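PDB 2GAS: isoflavone reductase from Medicago sativa, which catalyses the NADPH-dependent reduction of 2'-hydroxyisoflavones to chiral isoflavanones in the biosynthesis of the pterocarpan phytoalexin medicarpin. Local coordinates for residues A[137-140]-A[141-145]. Sequence-based numbering, arbitrary orientation.
Sequences RRVI and EAEGV
Glu-141 lies alongside Arg-138, one helical turn on, and the two side chains point the same way. The salt bridge between them is side-on and has two bonds. Arg-138 NE donates to Glu-141 OE2 at 2.9 Å, and Arg-138 NH2 donates to Glu-141 OE1 at 3.0 Å. The fit is not flat, because the guanidinium and carboxylate planes are 39° apart. Both oxygens stay close to the guanidinium plane, but NE meets OE2 from above the carboxylate plane, while NH2 comes to the syn side of OE1. Arg-138 gets there by bending at chi2 and chi3 (89°), which folds its end back toward the glutamate. Arg-137 CB sits above one face of the guanidinium, toward its rim. Asp-118 also binds Arg-138 NH2, and Tyr-149 OH is bonded to Glu-141 OE1. With an alanine here instead of Glu-141, Arg-138 would probably lose both side-on bonds and be held less firmly in its rotation, with Asp-118 as a remaining partner, and Tyr-149 would lose its bond to this carboxylate.

The helix ends just beyond, in a Schellman motif. Gly-144 has a positive phi, Val-145 N donates to Ile-140 O at 3.2 Å, and Gly-144 N donates to Glu-141 O. Val-145 is thereby directed toward the last turn, where its CB packs against Ile-140 CG2 at 4.0 Å. Arg-137, assigned by similarity to NADP(+) binding, extends the other way and forms salt bridges with Glu-112 and Asp-116.

All this is the C-terminal end of helix 126-143 and the turn that follows it, in the Rossmann-type NADP domain. Ile-140 and Val-145 face Phe-108 of strand 107-109 of the parallel sheet, and helix 92-102 through Ile-96 and Ile-99. Arg-137 reaches strand 148-151 at Tyr-149 and Cys-151.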
loop_
_atom_site.group_PDB
_atom_site.type_symbol
_atom_site.label_atom_id
_atom_site.label_comp_id
_atom_site.label_asym_id
_atom_site.label_seq_id
_atom_site.Cartn_x
_atom_site.Cartn_y
_atom_site.Cartn_z
ATOM N N ARG A 137 -0.300 12.876 -8.105
ATOM C CA ARG A 137 -0.087 13.764 -6.968
ATOM C C ARG A 137 -0.112 15.208 -7.464
ATOM O O ARG A 137 -0.724 16.070 -6.844
ATOM C CB ARG A 137 1.268 13.513 -6.305
ATOM C CG ARG A 137 1.377 12.209 -5.568
ATOM C CD ARG A 137 2.675 12.177 -4.777
ATOM N NE ARG A 137 2.798 10.956 -3.982
ATOM C CZ ARG A 137 3.773 10.739 -3.115
ATOM N NH1 ARG A 137 4.710 11.662 -2.925
ATOM N NH2 ARG A 137 3.823 9.590 -2.452
ATOM N N ARG A 138 0.555 15.459 -8.586
ATOM C CA ARG A 138 0.608 16.805 -9.143
ATOM C C ARG A 138 -0.781 17.324 -9.504
ATOM O O ARG A 138 -1.071 18.507 -9.309
ATOM C CB ARG A 138 1.529 16.841 -10.370
ATOM C CG ARG A 138 2.987 16.433 -10.086
ATOM C CD ARG A 138 3.676 17.344 -9.074
ATOM N NE ARG A 138 3.511 16.922 -7.681
ATOM C CZ ARG A 138 4.181 15.919 -7.115
ATOM N NH1 ARG A 138 5.063 15.218 -7.819
ATOM N NH2 ARG A 138 3.989 15.635 -5.832
ATOM N N VAL A 139 -1.641 16.447 -10.021
ATOM C CA VAL A 139 -3.000 16.851 -10.377
ATOM C C VAL A 139 -3.757 17.235 -9.109
ATOM O O VAL A 139 -4.412 18.273 -9.050
ATOM C CB VAL A 139 -3.768 15.716 -11.080
ATOM C CG1 VAL A 139 -5.211 16.146 -11.331
ATOM C CG2 VAL A 139 -3.089 15.364 -12.396
ATOM N N ILE A 140 -3.662 16.377 -8.097
ATOM C CA ILE A 140 -4.315 16.609 -6.813
ATOM C C ILE A 140 -3.878 17.944 -6.205
ATOM O O ILE A 140 -4.705 18.731 -5.742
ATOM C CB ILE A 140 -3.970 15.467 -5.830
ATOM C CG1 ILE A 140 -4.618 14.167 -6.307
ATOM C CG2 ILE A 140 -4.407 15.836 -4.416
ATOM C CD1 ILE A 140 -4.159 12.943 -5.533
ATOM N N GLU A 141 -2.576 18.195 -6.209
ATOM C CA GLU A 141 -2.045 19.431 -5.654
ATOM C C GLU A 141 -2.476 20.648 -6.463
ATOM O O GLU A 141 -2.847 21.676 -5.898
ATOM C CB GLU A 141 -0.525 19.332 -5.572
ATOM C CG GLU A 141 -0.088 18.228 -4.615
ATOM C CD GLU A 141 1.335 17.763 -4.840
ATOM O OE1 GLU A 141 1.722 16.733 -4.248
ATOM O OE2 GLU A 141 2.067 18.417 -5.608
ATOM N N ALA A 142 -2.440 20.526 -7.782
ATOM C CA ALA A 142 -2.843 21.633 -8.642
ATOM C C ALA A 142 -4.324 21.970 -8.443
ATOM O O ALA A 142 -4.704 23.144 -8.406
ATOM C CB ALA A 142 -2.570 21.278 -10.105
ATOM N N GLU A 143 -5.154 20.937 -8.304
ATOM C CA GLU A 143 -6.596 21.109 -8.126
ATOM C C GLU A 143 -7.012 21.584 -6.734
ATOM O O GLU A 143 -8.167 21.947 -6.521
ATOM C CB GLU A 143 -7.322 19.799 -8.444
ATOM C CG GLU A 143 -7.250 19.368 -9.903
ATOM C CD GLU A 143 -8.118 20.217 -10.826
ATOM O OE1 GLU A 143 -8.194 19.897 -12.032
ATOM O OE2 GLU A 143 -8.723 21.202 -10.351
ATOM N N GLY A 144 -6.082 21.573 -5.787
ATOM C CA GLY A 144 -6.409 22.018 -4.443
ATOM C C GLY A 144 -7.265 21.042 -3.659
ATOM O O GLY A 144 -8.039 21.437 -2.783
ATOM N N VAL A 145 -7.144 19.760 -3.977
ATOM C CA VAL A 145 -7.906 18.744 -3.263
ATOM C C VAL A 145 -7.096 18.413 -2.010
ATOM O O VAL A 145 -5.912 18.090 -2.111
ATOM C CB VAL A 145 -8.068 17.463 -4.119
ATOM C CG1 VAL A 145 -8.764 16.374 -3.310
ATOM C CG2 VAL A 145 -8.866 17.777 -5.380
#